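Local coordinates for signal recognition particle 54 kDa protein (Aeropyrum pernix, PDB 7EPK) that is the SRP54 protein of the archaeal signal recognition particle, joining a P-loop nucleotide-binding domain to a helical signal-peptide-binding domain, at residues I376-E384 and R395-S403. Residues are numbered along the deposited sequence; the frame is centred on the assembly and turned at random.
Sequences IIESMTYEE and RMRRIAIGS
E384 OE1 is gripped by two arginines, R395 and R398, in the all-helical signal-peptide-binding (M) domain of SRP54, where helix 393-402 packs against the turn joining helix 367-379 to helix 382-386. R395 NH1 reaches E384 OE1 at 2.7 Å through the oxygen's anti lone pair, with the carboxylate and guanidinium planes 61° apart. From R398, NH2 also lies 2.7 Å from E384 OE1, but the N-H points poorly and the hydrogen bond within this salt bridge is weak. E383 extends the network with a longer salt bridge, E383 OE1 to R395 NH2 at 3.6 Å.

The other arm of R398 fixes its guanidinium: R398 NH1 donates to S379 O (3.0 Å), which lies in the guanidinium plane at its edge, and the N-H is fairly straight at 161°. The R398 chain runs out extended, then bends at chi3 (50°), which carries the guanidinium to the turn, across T381 CG2. T381 itself is the N-cap of helix 382-386, its OG1 accepting from E384 N in a nearly linear bond.

Next to the charges, I399 CD1 meets M380 CG, and M380 continues onto I391 and L385. At the end of helix 393-402, S403 OG bonds to T405 OG1. Near that end, I376 crosses I399 at about a right angle, and I376 CG2 touches I399 CG2 at 3.8 Å.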
ATOM      1  N   ILE A 376       2.801 -31.642  12.321  1.00 67.04           N
ATOM      2  CA  ILE A 376       3.290 -32.638  13.323  1.00 65.81           C
ATOM      3  C   ILE A 376       3.989 -31.890  14.461  1.00 58.11           C
ATOM      4  O   ILE A 376       3.583 -32.072  15.601  1.00 52.88           O
ATOM      5  CB  ILE A 376       4.248 -33.661  12.669  1.00 71.22           C
ATOM      6  CG1 ILE A 376       3.548 -34.600  11.681  1.00 71.19           C
ATOM      7  CG2 ILE A 376       5.018 -34.426  13.734  1.00 70.84           C
ATOM      8  CD1 ILE A 376       2.907 -35.804  12.318  1.00 79.18           C
ATOM      9  N   ILE A 377       5.034 -31.118  14.139  1.00 59.00           N
ATOM     10  CA  ILE A 377       5.890 -30.391  15.125  1.00 57.36           C
ATOM     11  C   ILE A 377       4.984 -29.450  15.926  1.00 57.77           C
ATOM     12  O   ILE A 377       5.105 -29.378  17.160  1.00 58.79           O
ATOM     13  CB  ILE A 377       7.045 -29.640  14.424  1.00 57.66           C
ATOM     14  CG1 ILE A 377       8.006 -30.590  13.707  1.00 53.34           C
ATOM     15  CG2 ILE A 377       7.811 -28.787  15.417  1.00 61.64           C
ATOM     16  CD1 ILE A 377       8.930 -29.896  12.768  1.00 48.59           C
ATOM     17  N   GLU A 378       4.059 -28.777  15.255  1.00 61.17           N
ATOM     18  CA  GLU A 378       3.158 -27.799  15.915  1.00 61.79           C
ATOM     19  C   GLU A 378       2.301 -28.499  16.980  1.00 61.19           C
ATOM     20  O   GLU A 378       1.855 -27.801  17.902  1.00 63.29           O
ATOM     21  CB  GLU A 378       2.334 -27.060  14.862  1.00 63.16           C
ATOM     22  CG  GLU A 378       3.149 -26.112  14.001  1.00 67.28           C
ATOM     23  CD  GLU A 378       2.389 -25.555  12.815  1.00 67.39           C
ATOM     24  OE1 GLU A 378       3.029 -25.000  11.896  1.00 70.38           O
ATOM     25  OE2 GLU A 378       1.161 -25.679  12.816  1.00 71.81           O
ATOM     26  N   SER A 379       2.080 -29.816  16.878  1.00 74.52           N
ATOM     27  CA  SER A 379       1.189 -30.608  17.785  1.00 77.72           C
ATOM     28  C   SER A 379       1.999 -31.266  18.920  1.00 66.55           C
ATOM     29  O   SER A 379       1.392 -31.628  19.940  1.00 75.33           O
ATOM     30  CB  SER A 379       0.354 -31.633  17.015  1.00 79.41           C
ATOM     31  OG  SER A 379      -0.536 -31.001  16.098  1.00 79.53           O
ATOM     32  N   MET A 380       3.320 -31.385  18.780  1.00 53.28           N
ATOM     33  CA  MET A 380       4.220 -31.848  19.866  1.00 49.98           C
ATOM     34  C   MET A 380       4.178 -30.851  21.035  1.00 50.96           C
ATOM     35  O   MET A 380       4.176 -29.657  20.765  1.00 45.57           O
ATOM     36  CB  MET A 380       5.657 -31.920  19.355  1.00 51.29           C
ATOM     37  CG  MET A 380       5.844 -32.819  18.168  1.00 54.89           C
ATOM     38  SD  MET A 380       7.599 -33.023  17.868  1.00 59.32           S
ATOM     39  CE  MET A 380       7.642 -34.348  16.666  1.00 65.82           C
ATOM     40  N   THR A 381       4.217 -31.326  22.286  1.00 54.31           N
ATOM     41  CA  THR A 381       4.338 -30.476  23.509  1.00 49.04           C
ATOM     42  C   THR A 381       5.688 -29.753  23.485  1.00 48.38           C
ATOM     43  O   THR A 381       6.622 -30.193  22.785  1.00 44.99           O
ATOM     44  CB  THR A 381       4.210 -31.262  24.830  1.00 45.03           C
ATOM     45  OG1 THR A 381       5.421 -31.940  25.151  1.00 46.66           O
ATOM     46  CG2 THR A 381       3.130 -32.317  24.830  1.00 44.31           C
ATOM     47  N   TYR A 382       5.818 -28.696  24.271  1.00 53.09           N
ATOM     48  CA  TYR A 382       7.102 -27.969  24.424  1.00 56.59           C
ATOM     49  C   TYR A 382       8.175 -28.930  24.942  1.00 49.92           C
ATOM     50  O   TYR A 382       9.335 -28.762  24.560  1.00 50.42           O
ATOM     51  CB  TYR A 382       6.923 -26.750  25.331  1.00 57.12           C
ATOM     52  CG  TYR A 382       6.057 -25.686  24.716  1.00 58.37           C
ATOM     53  CD1 TYR A 382       6.496 -24.949  23.628  1.00 63.13           C
ATOM     54  CD2 TYR A 382       4.774 -25.467  25.172  1.00 57.64           C
ATOM     55  CE1 TYR A 382       5.693 -23.980  23.044  1.00 71.31           C
ATOM     56  CE2 TYR A 382       3.958 -24.514  24.596  1.00 64.06           C
ATOM     57  CZ  TYR A 382       4.416 -23.754  23.535  1.00 67.96           C
ATOM     58  OH  TYR A 382       3.597 -22.810  22.977  1.00 67.31           O
ATOM     59  N   GLU A 383       7.793 -29.866  25.807  1.00 49.25           N
ATOM     60  CA  GLU A 383       8.701 -30.897  26.373  1.00 55.51           C
ATOM     61  C   GLU A 383       9.122 -31.853  25.256  1.00 54.03           C
ATOM     62  O   GLU A 383      10.324 -32.113  25.098  1.00 56.82           O
ATOM     63  CB  GLU A 383       8.011 -31.678  27.485  1.00 60.73           C
ATOM     64  CG  GLU A 383       8.896 -32.712  28.147  1.00 62.05           C
ATOM     65  CD  GLU A 383       8.138 -33.575  29.136  1.00 69.80           C
ATOM     66  OE1 GLU A 383       7.427 -34.454  28.649  1.00 81.90           O
ATOM     67  OE2 GLU A 383       8.229 -33.352  30.380  1.00 63.16           O
ATOM     68  N   GLU A 384       8.163 -32.327  24.473  1.00 54.81           N
ATOM     69  CA  GLU A 384       8.446 -33.101  23.238  1.00 55.35           C
ATOM     70  C   GLU A 384       9.358 -32.305  22.305  1.00 52.39           C
ATOM     71  O   GLU A 384      10.345 -32.879  21.884  1.00 49.85           O
ATOM     72  CB  GLU A 384       7.149 -33.494  22.550  1.00 59.67           C
ATOM     73  CG  GLU A 384       6.341 -34.426  23.417  1.00 61.84           C
ATOM     74  CD  GLU A 384       5.171 -35.025  22.699  1.00 61.73           C
ATOM     75  OE1 GLU A 384       4.464 -35.796  23.350  1.00 65.62           O
ATOM     76  OE2 GLU A 384       4.979 -34.695  21.503  1.00 63.28           O
ATOM     77  N   ARG A 395       2.251 -41.044  22.709  1.00 94.21           N
ATOM     78  CA  ARG A 395       2.544 -39.660  22.248  1.00 84.85           C
ATOM     79  C   ARG A 395       2.415 -39.628  20.725  1.00 77.38           C
ATOM     80  O   ARG A 395       1.637 -38.802  20.217  1.00 81.49           O
ATOM     81  CB  ARG A 395       3.930 -39.222  22.727  1.00 81.17           C
ATOM     82  CG  ARG A 395       3.997 -39.036  24.235  1.00 76.70           C
ATOM     83  CD  ARG A 395       5.401 -38.801  24.757  1.00 76.43           C
ATOM     84  NE  ARG A 395       5.355 -38.503  26.183  1.00 75.63           N
ATOM     85  CZ  ARG A 395       5.210 -37.293  26.721  1.00 73.92           C
ATOM     86  NH1 ARG A 395       5.135 -36.212  25.956  1.00 84.14           N
ATOM     87  NH2 ARG A 395       5.149 -37.168  28.036  1.00 66.84           N
ATOM     88  N   MET A 396       3.106 -40.544  20.046  1.00 70.54           N
ATOM     89  CA  MET A 396       3.133 -40.659  18.564  1.00 75.49           C
ATOM     90  C   MET A 396       1.694 -40.596  18.055  1.00 82.09           C
ATOM     91  O   MET A 396       1.410 -39.832  17.096  1.00 69.56           O
ATOM     92  CB  MET A 396       3.782 -41.983  18.149  1.00 80.04           C
ATOM     93  CG  MET A 396       4.543 -41.910  16.848  1.00 79.37           C
ATOM     94  SD  MET A 396       5.838 -43.183  16.719  1.00 80.83           S
ATOM     95  CE  MET A 396       7.091 -42.509  17.802  1.00 94.14           C
ATOM     96  N   ARG A 397       0.821 -41.355  18.723  1.00 99.46           N
ATOM     97  CA  ARG A 397      -0.637 -41.420  18.457  1.00102.87           C
ATOM     98  C   ARG A 397      -1.253 -40.032  18.690  1.00 86.53           C
ATOM     99  O   ARG A 397      -1.832 -39.502  17.735  1.00 78.68           O
ATOM    100  CB  ARG A 397      -1.266 -42.531  19.308  1.00116.97           C
ATOM    101  CG  ARG A 397      -2.775 -42.670  19.160  1.00134.33           C
ATOM    102  CD  ARG A 397      -3.239 -43.149  17.792  1.00133.27           C
ATOM    103  NE  ARG A 397      -4.672 -42.936  17.596  1.00133.27           N
ATOM    104  CZ  ARG A 397      -5.375 -43.333  16.536  1.00127.27           C
ATOM    105  NH1 ARG A 397      -4.790 -43.985  15.542  1.00125.77           N
ATOM    106  NH2 ARG A 397      -6.672 -43.077  16.481  1.00118.57           N
ATOM    107  N   ARG A 398      -1.115 -39.449  19.888  1.00 83.70           N
ATOM    108  CA  ARG A 398      -1.728 -38.125  20.223  1.00 89.51           C
ATOM    109  C   ARG A 398      -1.318 -37.107  19.158  1.00 86.07           C
ATOM    110  O   ARG A 398      -2.184 -36.302  18.757  1.00 90.17           O
ATOM    111  CB  ARG A 398      -1.329 -37.595  21.608  1.00 91.42           C
ATOM    112  CG  ARG A 398      -1.945 -36.242  21.973  1.00 90.07           C
ATOM    113  CD  ARG A 398      -1.389 -35.569  23.235  1.00 88.66           C
ATOM    114  NE  ARG A 398       0.075 -35.491  23.273  1.00 88.88           N
ATOM    115  CZ  ARG A 398       0.823 -34.627  22.586  1.00 81.38           C
ATOM    116  NH1 ARG A 398       0.262 -33.732  21.793  1.00 85.34           N
ATOM    117  NH2 ARG A 398       2.138 -34.668  22.682  1.00 77.78           N
ATOM    118  N   ILE A 399      -0.056 -37.164  18.718  1.00 76.95           N
ATOM    119  CA  ILE A 399       0.551 -36.196  17.758  1.00 71.35           C
ATOM    120  C   ILE A 399      -0.189 -36.326  16.418  1.00 73.03           C
ATOM    121  O   ILE A 399      -0.663 -35.294  15.896  1.00 76.09           O
ATOM    122  CB  ILE A 399       2.079 -36.413  17.672  1.00 65.89           C
ATOM    123  CG1 ILE A 399       2.765 -36.023  18.985  1.00 62.03           C
ATOM    124  CG2 ILE A 399       2.690 -35.675  16.492  1.00 67.33           C
ATOM    125  CD1 ILE A 399       4.204 -36.459  19.085  1.00 64.87           C
ATOM    126  N   ALA A 400      -0.355 -37.555  15.926  1.00 82.07           N
ATOM    127  CA  ALA A 400      -1.061 -37.881  14.660  1.00 87.35           C
ATOM    128  C   ALA A 400      -2.468 -37.257  14.604  1.00 84.93           C
ATOM    129  O   ALA A 400      -2.840 -36.749  13.521  1.00 78.00           O
ATOM    130  CB  ALA A 400      -1.132 -39.380  14.498  1.00 93.27           C
ATOM    131  N   ILE A 401      -3.227 -37.315  15.709  1.00 91.80           N
ATOM    132  CA  ILE A 401      -4.640 -36.822  15.822  1.00 94.44           C
ATOM    133  C   ILE A 401      -4.650 -35.300  15.676  1.00 85.84           C
ATOM    134  O   ILE A 401      -5.340 -34.807  14.776  1.00 79.89           O
ATOM    135  CB  ILE A 401      -5.303 -37.252  17.154  1.00109.38           C
ATOM    136  CG1 ILE A 401      -5.932 -38.651  17.072  1.00112.74           C
ATOM    137  CG2 ILE A 401      -6.330 -36.219  17.623  1.00103.75           C
ATOM    138  CD1 ILE A 401      -4.956 -39.788  16.811  1.00106.87           C
ATOM    139  N   GLY A 402      -3.913 -34.607  16.548  1.00 79.65           N
ATOM    140  CA  GLY A 402      -3.866 -33.139  16.616  1.00 76.97           C
ATOM    141  C   GLY A 402      -3.550 -32.529  15.262  1.00 87.32           C
ATOM    142  O   GLY A 402      -4.044 -31.401  15.001  1.00 93.56           O
ATOM    143  N   SER A 403      -2.770 -33.222  14.419  1.00 76.98           N
ATOM    144  CA  SER A 403      -2.234 -32.660  13.152  1.00 74.70           C
ATOM    145  C   SER A 403      -2.716 -33.423  11.909  1.00 72.52           C
ATOM    146  O   SER A 403      -2.122 -33.205  10.850  1.00 70.80           O
ATOM    147  CB  SER A 403      -0.750 -32.639  13.209  1.00 77.01           C
ATOM    148  OG  SER A 403      -0.259 -33.964  13.170  1.00 85.74           O
TER